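Local structure of alpha-fucosidase (Bifidobacterium bifidum, 2EAB) at residues A33-N38 with D43-Q48; T51-N56 with N756-H761; T62-G65 with E70-T73; T413-D418 with P763-G768. The protein probably hydrolyses alpha-1,2-linked L-fucose, this chain being the catalytic part of a longer, probably membrane-anchored protein. All coordinates share one frame; numbering follows the deposited sequence.

Interaction 1. Residues A33-N38 with D43-Q48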
# COMPACT_ATOMS: atom_id res chain seq x y z
N ALA A 33 12.45 -20.24 4.82
CA ALA A 33 11.22 -20.13 4.04
C ALA A 33 11.54 -19.94 2.55
O ALA A 33 12.67 -19.60 2.19
CB ALA A 33 10.35 -19.00 4.55
N THR A 34 10.56 -20.18 1.70
CA THR A 34 10.72 -20.03 0.25
C THR A 34 11.36 -18.69 -0.09
O THR A 34 10.87 -17.64 0.33
CB THR A 34 9.38 -20.15 -0.47
OG1 THR A 34 8.74 -21.37 -0.08
CG2 THR A 34 9.56 -20.16 -1.98
N ALA A 35 12.45 -18.74 -0.86
CA ALA A 35 13.20 -17.54 -1.23
C ALA A 35 12.51 -16.72 -2.32
O ALA A 35 12.41 -15.50 -2.22
CB ALA A 35 14.60 -17.92 -1.68
N GLY A 36 12.03 -17.40 -3.36
CA GLY A 36 11.37 -16.74 -4.48
C GLY A 36 12.35 -16.23 -5.52
O GLY A 36 13.57 -16.26 -5.31
N GLY A 37 11.80 -15.77 -6.64
CA GLY A 37 12.60 -15.23 -7.73
C GLY A 37 13.50 -14.09 -7.30
O GLY A 37 13.12 -13.26 -6.47
N ASN A 38 14.71 -14.07 -7.88
CA ASN A 38 15.74 -13.07 -7.62
C ASN A 38 16.48 -13.19 -6.29
O ASN A 38 17.35 -12.38 -5.99
CB ASN A 38 15.22 -11.63 -7.83
CG ASN A 38 15.13 -11.25 -9.29
OD1 ASN A 38 16.10 -11.36 -10.04
ND2 ASN A 38 13.96 -10.78 -9.70
N ASP A 43 22.83 -14.70 0.57
CA ASP A 43 22.97 -13.46 1.33
C ASP A 43 21.79 -12.51 1.12
O ASP A 43 21.31 -11.87 2.06
CB ASP A 43 24.28 -12.75 0.98
CG ASP A 43 24.66 -11.69 1.99
OD1 ASP A 43 24.78 -12.02 3.19
OD2 ASP A 43 24.85 -10.53 1.58
N ASN A 44 21.31 -12.42 -0.12
CA ASN A 44 20.12 -11.63 -0.41
C ASN A 44 18.88 -12.24 0.23
O ASN A 44 18.03 -11.53 0.77
CB ASN A 44 19.93 -11.47 -1.91
CG ASN A 44 21.00 -10.61 -2.56
OD1 ASN A 44 21.62 -9.78 -1.91
ND2 ASN A 44 21.19 -10.79 -3.86
N ASN A 45 18.78 -13.56 0.17
CA ASN A 45 17.68 -14.24 0.84
C ASN A 45 17.71 -14.02 2.35
O ASN A 45 16.67 -13.81 2.98
CB ASN A 45 17.67 -15.73 0.54
CG ASN A 45 16.52 -16.43 1.24
OD1 ASN A 45 15.36 -16.13 0.97
ND2 ASN A 45 16.84 -17.33 2.16
N ARG A 46 18.91 -14.08 2.95
CA ARG A 46 19.03 -13.82 4.37
C ARG A 46 18.52 -12.42 4.70
O ARG A 46 17.80 -12.23 5.68
CB ARG A 46 20.47 -14.00 4.86
CG ARG A 46 20.63 -13.93 6.38
CD ARG A 46 20.25 -15.25 7.07
NE ARG A 46 21.18 -16.33 6.74
CZ ARG A 46 21.01 -17.61 7.10
NH1 ARG A 46 19.95 -17.98 7.80
NH2 ARG A 46 21.92 -18.51 6.74
N TRP A 47 18.90 -11.44 3.87
CA TRP A 47 18.44 -10.06 4.06
C TRP A 47 16.91 -9.99 4.22
O TRP A 47 16.40 -9.40 5.18
CB TRP A 47 18.90 -9.15 2.90
CG TRP A 47 18.26 -7.80 3.01
CD1 TRP A 47 18.69 -6.74 3.75
CD2 TRP A 47 17.03 -7.37 2.39
NE1 TRP A 47 17.82 -5.68 3.63
CE2 TRP A 47 16.79 -6.05 2.81
CE3 TRP A 47 16.12 -7.98 1.52
CZ2 TRP A 47 15.67 -5.32 2.39
CZ3 TRP A 47 15.00 -7.26 1.10
CH2 TRP A 47 14.79 -5.95 1.54
N GLN A 48 16.19 -10.58 3.27
CA GLN A 48 14.74 -10.39 3.23
C GLN A 48 14.00 -11.11 4.35
O GLN A 48 12.90 -10.71 4.72
CB GLN A 48 14.15 -10.81 1.87
CG GLN A 48 14.19 -12.30 1.61
CD GLN A 48 13.38 -12.70 0.39
OE1 GLN A 48 12.54 -11.94 -0.10
NE2 GLN A 48 13.63 -13.91 -0.09
O HOH W 1 19.88 -13.11 -5.30
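The loop leading into helix 42-50 doubles back along that helix, and A35 is where it meets the side chains of N45 and Q48, one helical turn apart. This corner lies in the N-terminal part of the chain, within its family 65-like region, and the contact is polar at its centre. Q48 NE2 donates to A35 O at 2.9 Å with an N-H...O angle of 159°, reaching a lone pair in the plane of the carbonyl. The second N-H goes to N45 OD1, 3.0 Å from Q48 NE2 and again in the carbonyl plane. Both acceptors lie almost in the Q48 amide plane, so the two bonds together fix its rotation. OE1 of the same amide accepts from F764 N of the catalytic region, so both N-H groups and the carbonyl of Q48 have partners. The chain gets there by starting between the backbone N and the carbonyl carbon (chi1 69°) and then running out extended.

N45 takes the other course: CG lies anti to its backbone N, and its carbonyl turns to the loop. There N45 OD1 presses on the methyl CB of A35 at 3.3 Å, a snug polar-on-apolar touch, while it also accepts from Q49 NE2. N45 ND2 holds A31 O, so the asparagine grips the loop upstream of A35 as well. Toward the start of the helix the join becomes indirect: a water gives a hydrogen to N38 O at 2.7 Å and accepts one from N44 ND2 at 3.0 Å.

Interaction 2. Residues T51-N56 with N756-H761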
# COMPACT_ATOMS: atom_id res chain seq x y z
N THR A 51 16.33 -9.36 8.51
CA THR A 51 16.75 -8.02 8.93
C THR A 51 15.57 -7.16 9.37
O THR A 51 14.42 -7.44 9.02
CB THR A 51 17.57 -7.30 7.84
OG1 THR A 51 16.74 -7.08 6.69
CG2 THR A 51 18.80 -8.13 7.45
N LEU A 52 15.86 -6.11 10.13
CA LEU A 52 14.80 -5.31 10.75
C LEU A 52 14.78 -3.90 10.19
O LEU A 52 15.78 -3.19 10.26
CB LEU A 52 14.94 -5.32 12.28
CG LEU A 52 14.70 -6.69 12.93
CD1 LEU A 52 15.11 -6.69 14.40
CD2 LEU A 52 13.25 -7.12 12.77
N PRO A 53 13.64 -3.50 9.59
CA PRO A 53 13.53 -2.24 8.88
C PRO A 53 13.16 -1.03 9.73
O PRO A 53 12.41 -1.14 10.71
CB PRO A 53 12.40 -2.51 7.89
CG PRO A 53 11.50 -3.43 8.63
CD PRO A 53 12.39 -4.29 9.49
N PHE A 54 13.69 0.12 9.34
CA PHE A 54 13.27 1.39 9.89
C PHE A 54 13.45 2.45 8.80
O PHE A 54 14.23 2.25 7.86
CB PHE A 54 14.06 1.74 11.16
CG PHE A 54 15.51 2.02 10.91
CD1 PHE A 54 15.95 3.33 10.76
CD2 PHE A 54 16.44 0.99 10.80
CE1 PHE A 54 17.28 3.61 10.51
CE2 PHE A 54 17.78 1.26 10.54
CZ PHE A 54 18.20 2.58 10.40
N GLY A 55 12.74 3.56 8.92
CA GLY A 55 12.85 4.61 7.93
C GLY A 55 12.13 5.87 8.34
O GLY A 55 11.41 5.89 9.35
N ASN A 56 12.34 6.93 7.57
CA ASN A 56 11.64 8.19 7.78
C ASN A 56 10.75 8.57 6.60
O ASN A 56 10.40 9.74 6.42
CB ASN A 56 12.64 9.32 8.10
CG ASN A 56 13.50 9.71 6.91
OD1 ASN A 56 13.40 9.13 5.83
ND2 ASN A 56 14.37 10.70 7.11
N ASN A 756 11.34 -12.02 10.23
CA ASN A 756 11.27 -10.59 10.53
C ASN A 756 9.88 -10.00 10.29
O ASN A 756 9.72 -8.78 10.27
CB ASN A 756 12.31 -9.83 9.69
CG ASN A 756 12.06 -9.97 8.19
OD1 ASN A 756 11.13 -10.65 7.75
ND2 ASN A 756 12.91 -9.33 7.39
N LEU A 757 8.91 -10.89 10.10
CA LEU A 757 7.50 -10.55 9.84
C LEU A 757 7.25 -9.79 8.54
O LEU A 757 6.19 -9.18 8.36
CB LEU A 757 6.84 -9.87 11.05
CG LEU A 757 6.94 -10.65 12.37
CD1 LEU A 757 6.11 -9.97 13.45
CD2 LEU A 757 6.52 -12.11 12.20
N PHE A 758 8.21 -9.84 7.62
CA PHE A 758 7.95 -9.41 6.25
C PHE A 758 7.02 -10.41 5.56
O PHE A 758 7.26 -11.62 5.59
CB PHE A 758 9.24 -9.30 5.43
CG PHE A 758 9.90 -7.93 5.46
CD1 PHE A 758 9.26 -6.80 5.98
CD2 PHE A 758 11.17 -7.78 4.90
CE1 PHE A 758 9.89 -5.55 5.98
CE2 PHE A 758 11.81 -6.54 4.90
CZ PHE A 758 11.17 -5.42 5.43
N ASP A 759 5.97 -9.89 4.95
CA ASP A 759 5.08 -10.67 4.10
C ASP A 759 5.85 -11.17 2.89
O ASP A 759 6.69 -10.46 2.34
CB ASP A 759 3.90 -9.81 3.65
CG ASP A 759 3.03 -10.49 2.61
OD1 ASP A 759 2.15 -11.29 2.98
OD2 ASP A 759 3.20 -10.20 1.40
N TYR A 760 5.52 -12.39 2.46
CA TYR A 760 6.14 -12.92 1.27
C TYR A 760 5.19 -13.53 0.27
O TYR A 760 4.11 -14.02 0.61
CB TYR A 760 7.32 -13.84 1.60
CG TYR A 760 7.03 -15.24 2.12
CD1 TYR A 760 6.75 -16.29 1.24
CD2 TYR A 760 7.12 -15.54 3.48
CE1 TYR A 760 6.55 -17.59 1.70
CE2 TYR A 760 6.93 -16.84 3.95
CZ TYR A 760 6.63 -17.85 3.05
OH TYR A 760 6.44 -19.14 3.49
N HIS A 761 5.64 -13.48 -0.98
CA HIS A 761 4.90 -13.95 -2.14
C HIS A 761 5.19 -15.43 -2.53
O HIS A 761 4.25 -16.11 -2.94
CB HIS A 761 5.11 -12.96 -3.30
CG HIS A 761 4.41 -13.32 -4.58
ND1 HIS A 761 4.93 -14.23 -5.48
CD2 HIS A 761 3.27 -12.85 -5.13
CE1 HIS A 761 4.11 -14.32 -6.51
NE2 HIS A 761 3.10 -13.50 -6.33
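N756, F758 and T51 bury the most surface here, at a junction between the N-terminal beta domain and the alpha-helical catalytic domain of a family 95 enzyme. N756 forms an Asx turn: its OD1 accepts from F758 N at 3.0 Å, with the donor standing above the carbonyl plane. That bond curls the loop before helix 767-780 and leaves the other half of the amide pointing across the boundary. N756 ND2 donates to T51 O at 2.9 Å, with an N-H...O angle of 154°, and meets a lone pair in the carbonyl plane. Because ND2 also donates to Q48 O, the asparagine holds two carbonyls where helix 42-50 ends and the chain passes into strand 52-55. A chi1 of 61° turns the amide so that OD1 faces F758 N and ND2 faces T51 O. N756 CB packs close by, 3.3 Å from T51 O.

T51, the first residue to leave helical geometry, contributes its backbone rather than its side chain; its hydroxyl turns back to W47 O. On the apolar side, L52 CD2 only brushes N756 CB at 4.2 Å. F758 and P53 reach for each other from opposite directions, and helix 365-386 also packs on the proline through Y378 and L382. The same helix ends at the calcium ligand S386, whose side chain is about 8 Å from that of P53. The far end of the F758 ring receives the proline obliquely: P53 CG lies 3.8 Å from both F758 CE1 and F758 CZ.

Interaction 3. Residues T62-G65 with E70-T73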
# COMPACT_ATOMS: atom_id res chain seq x y z
N THR A 62 17.92 -1.46 7.03
CA THR A 62 17.56 -2.79 7.48
C THR A 62 18.75 -3.36 8.24
O THR A 62 19.83 -3.55 7.68
CB THR A 62 17.10 -3.73 6.33
OG1 THR A 62 17.70 -3.31 5.09
CG2 THR A 62 15.57 -3.70 6.19
N VAL A 63 18.54 -3.58 9.54
CA VAL A 63 19.62 -3.88 10.49
C VAL A 63 19.86 -5.38 10.59
O VAL A 63 18.93 -6.15 10.81
CB VAL A 63 19.28 -3.32 11.89
CG1 VAL A 63 20.40 -3.61 12.88
CG2 VAL A 63 19.01 -1.83 11.80
N TRP A 64 21.13 -5.77 10.45
CA TRP A 64 21.51 -7.17 10.58
C TRP A 64 21.85 -7.56 12.03
O TRP A 64 21.52 -8.65 12.48
CB TRP A 64 22.68 -7.50 9.64
CG TRP A 64 22.36 -7.39 8.17
CD1 TRP A 64 22.06 -6.25 7.47
CD2 TRP A 64 22.35 -8.45 7.21
NE1 TRP A 64 21.85 -6.54 6.15
CE2 TRP A 64 22.02 -7.89 5.96
CE3 TRP A 64 22.57 -9.84 7.29
CZ2 TRP A 64 21.92 -8.65 4.79
CZ3 TRP A 64 22.47 -10.60 6.13
CH2 TRP A 64 22.14 -10.00 4.90
N GLY A 65 22.50 -6.65 12.75
CA GLY A 65 22.88 -6.90 14.14
C GLY A 65 24.03 -7.88 14.28
O GLY A 65 24.10 -8.63 15.26
N GLU A 70 29.18 -5.37 11.57
CA GLU A 70 27.81 -4.92 11.57
C GLU A 70 27.44 -4.33 10.21
O GLU A 70 28.27 -3.72 9.53
CB GLU A 70 27.58 -3.92 12.71
CG GLU A 70 26.22 -3.22 12.71
CD GLU A 70 25.03 -4.13 13.00
OE1 GLU A 70 24.83 -5.13 12.28
OE2 GLU A 70 24.27 -3.83 13.95
N ARG A 71 26.18 -4.52 9.83
CA ARG A 71 25.68 -4.12 8.53
C ARG A 71 24.28 -3.53 8.68
O ARG A 71 23.41 -4.11 9.34
CB ARG A 71 25.64 -5.34 7.60
CG ARG A 71 25.21 -5.04 6.18
CD ARG A 71 25.20 -6.31 5.36
NE ARG A 71 24.68 -6.07 4.02
CZ ARG A 71 24.56 -7.00 3.07
NH1 ARG A 71 24.92 -8.26 3.29
NH2 ARG A 71 24.07 -6.66 1.88
N VAL A 72 24.09 -2.37 8.07
CA VAL A 72 22.77 -1.78 7.89
C VAL A 72 22.58 -1.54 6.40
O VAL A 72 23.22 -0.67 5.81
CB VAL A 72 22.60 -0.45 8.67
CG1 VAL A 72 21.20 0.12 8.47
CG2 VAL A 72 22.90 -0.66 10.15
N THR A 73 21.72 -2.34 5.78
CA THR A 73 21.42 -2.18 4.36
C THR A 73 20.66 -0.86 4.18
O THR A 73 19.76 -0.55 4.97
CB THR A 73 20.66 -3.41 3.85
OG1 THR A 73 21.50 -4.56 3.99
CG2 THR A 73 20.26 -3.25 2.39
O HOH W 2 17.12 -0.80 3.99
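W64 and R71 form the tight half of this contact, lying side by side. With CG anti to the backbone N (chi1 -176°) and the chain extended, R71 carries its CD along the indole and over one face, a CH-pi contact 3.6 Å from the centroid of the W64 five-membered ring. The guanidinium lies nearly parallel to the indole, the planes 9° apart, and R71 NH1 comes within 3.4 Å of W64 CZ2. Salt bridges to D141 and D43 hold that charged end in place. At the ring edge W64 NE1 donates to T73 OG1 at 3.0 Å, almost straight (169°) and in the ring plane; T73 OG1 also bonds D141.

The V63-V72 face is looser: V63 CG2 and V72 CG2 are 4.4 Å apart, with Y182 against both valines. At one end a water joins T62 OG1, which also bonds W47 NE1, to T73 O, and there T62 and T73 exchange two backbone hydrogen bonds; further along, W64 N reaches R71 O. At the other end G65 N makes only a weak bond to E70 OE1; E70 is held chiefly by its salt bridge to R180. The ladder is that of an antiparallel beta hairpin, strands 59-63 and 69-76.

Interaction 4. Residues T413-D418 with P763-G768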
# COMPACT_ATOMS: atom_id res chain seq x y z
N THR A 413 16.00 -7.21 -9.49
CA THR A 413 15.05 -6.91 -8.43
C THR A 413 13.67 -7.36 -8.88
O THR A 413 13.23 -6.98 -9.97
CB THR A 413 15.08 -5.42 -8.10
OG1 THR A 413 16.37 -5.11 -7.56
CG2 THR A 413 14.00 -5.03 -7.10
N PRO A 414 12.97 -8.18 -8.06
CA PRO A 414 11.71 -8.77 -8.53
C PRO A 414 10.67 -7.69 -8.80
O PRO A 414 10.39 -6.85 -7.93
CB PRO A 414 11.29 -9.66 -7.35
CG PRO A 414 11.98 -9.09 -6.17
CD PRO A 414 13.29 -8.57 -6.68
N TRP A 415 10.12 -7.72 -10.01
CA TRP A 415 9.15 -6.72 -10.46
C TRP A 415 9.67 -5.29 -10.29
O TRP A 415 8.89 -4.35 -10.15
CB TRP A 415 7.78 -6.89 -9.78
CG TRP A 415 7.21 -8.26 -9.88
CD1 TRP A 415 6.61 -8.83 -10.97
CD2 TRP A 415 7.19 -9.26 -8.85
NE1 TRP A 415 6.22 -10.12 -10.68
CE2 TRP A 415 6.56 -10.40 -9.38
CE3 TRP A 415 7.64 -9.29 -7.52
CZ2 TRP A 415 6.37 -11.58 -8.63
CZ3 TRP A 415 7.45 -10.46 -6.78
CH2 TRP A 415 6.82 -11.58 -7.34
N GLY A 416 11.00 -5.14 -10.29
CA GLY A 416 11.64 -3.84 -10.15
C GLY A 416 11.40 -3.12 -8.83
O GLY A 416 11.75 -1.95 -8.71
N SER A 417 10.82 -3.81 -7.85
CA SER A 417 10.33 -3.18 -6.61
C SER A 417 9.56 -1.90 -6.95
O SER A 417 9.74 -0.85 -6.32
CB SER A 417 11.47 -2.93 -5.63
OG SER A 417 10.96 -2.51 -4.37
N ASP A 418 8.69 -2.01 -7.95
CA ASP A 418 8.09 -0.86 -8.59
C ASP A 418 6.75 -0.44 -7.97
O ASP A 418 6.42 -0.82 -6.84
CB ASP A 418 8.00 -1.08 -10.12
CG ASP A 418 6.97 -2.14 -10.52
OD1 ASP A 418 6.25 -2.63 -9.63
OD2 ASP A 418 6.87 -2.48 -11.72
N PRO A 763 9.11 -13.65 -3.45
CA PRO A 763 9.88 -13.19 -2.30
C PRO A 763 9.12 -12.15 -1.47
O PRO A 763 7.90 -12.00 -1.62
CB PRO A 763 11.11 -12.57 -2.96
CG PRO A 763 10.56 -11.97 -4.21
CD PRO A 763 9.53 -12.97 -4.69
N PHE A 764 9.84 -11.46 -0.59
CA PHE A 764 9.28 -10.37 0.20
C PHE A 764 8.50 -9.41 -0.69
O PHE A 764 9.03 -8.92 -1.69
CB PHE A 764 10.41 -9.62 0.92
CG PHE A 764 10.05 -8.22 1.38
CD1 PHE A 764 8.91 -7.96 2.13
CD2 PHE A 764 10.91 -7.16 1.09
CE1 PHE A 764 8.62 -6.66 2.56
CE2 PHE A 764 10.63 -5.87 1.52
CZ PHE A 764 9.49 -5.61 2.25
N GLN A 765 7.24 -9.17 -0.30
CA GLN A 765 6.36 -8.19 -0.93
C GLN A 765 5.60 -7.53 0.20
O GLN A 765 4.93 -8.21 0.98
CB GLN A 765 5.39 -8.87 -1.90
CG GLN A 765 6.05 -9.39 -3.17
CD GLN A 765 6.55 -8.28 -4.06
OE1 GLN A 765 7.75 -7.98 -4.10
NE2 GLN A 765 5.64 -7.66 -4.79
N ILE A 766 5.70 -6.21 0.32
CA ILE A 766 5.12 -5.51 1.46
C ILE A 766 3.59 -5.43 1.41
O ILE A 766 2.94 -5.24 2.45
CB ILE A 766 5.75 -4.11 1.62
CG1 ILE A 766 5.67 -3.63 3.07
CG2 ILE A 766 5.16 -3.12 0.61
CD1 ILE A 766 6.56 -2.44 3.38
N ASP A 767 3.03 -5.59 0.22
CA ASP A 767 1.58 -5.48 0.04
C ASP A 767 0.80 -6.24 1.10
O ASP A 767 -0.07 -5.66 1.77
CB ASP A 767 1.14 -5.88 -1.39
CG ASP A 767 1.83 -7.13 -1.93
OD1 ASP A 767 2.00 -8.13 -1.20
OD2 ASP A 767 2.17 -7.12 -3.13
N GLY A 768 1.13 -7.52 1.30
CA GLY A 768 0.43 -8.36 2.26
C GLY A 768 0.56 -7.92 3.71
O GLY A 768 -0.32 -8.21 4.52
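The backbones of 413-418 and 763-768 stay apart, 7.9 Å between P414 CA and P763 CA at the nearest point, and no hydrogen bond crosses between them. The 413-418 segment is coiled tightly by its own bonds, G416 N to T413 O and S417 N to P414 O, with W415 in a left-handed conformation. Opposite it, P763 follows a cis peptide bond, and the chain then runs on toward helix 767-780. Each backbone is tied to parts outside the contact: Q765 pairs with D759, I766 with L397, and G416 with Y136.

The side chains bridge the gap. The two proline rings slide past each other in opposite directions and touch at P414 CG and P763 CG, 3.8 Å apart. W415 supplies the rest through CZ3 and CH2 of its six-membered ring, which P763 and Q765 approach obliquely: W415 CZ3 is 3.9 Å from P763 CD, and neighbouring CH2 is about as close to that carbon. Its CG stands beside the backbone N (chi1 -53°), which swings the indole across to the other segment. There the ring also meets the Q765 side chain, which bends at its second torsion so that Q765 CD comes 3.6 Å from W415 CZ3; amide and indole planes are 55° apart. H761 and H420 pack edge-to-face with the same tryptophan. An ethanediol, probably from the crystallisation liquor, lies against Q765 and may mark a pocket.

With proline and indole carbons and the Q765 amide making the contact and no hydrogen bond crossing it, this join within the family 95 catalytic domain rests on van der Waals fit.

In the fold
Interaction 3 lies in the N-terminal sheet, furthest of the four from the chain centre, and combines a hairpin ladder with charged and aromatic side chains. Interaction 1 sets a partly buried loop against helix 42-50, and that helix bears on the hairpin. Interactions 2 and 4 are buried and nearer the chain centre. Interaction 2 ties an edge strand of the sheet, 52-55, to the catalytic domain with one side-chain hydrogen bond and an apolar touch, whereas interaction 4, wholly within the catalytic domain, is packing alone. Segments 756-761 and 763-768 follow each other along the chain into helix 767-780, and Q48 of interaction 1 meets both interactions 2 and 4.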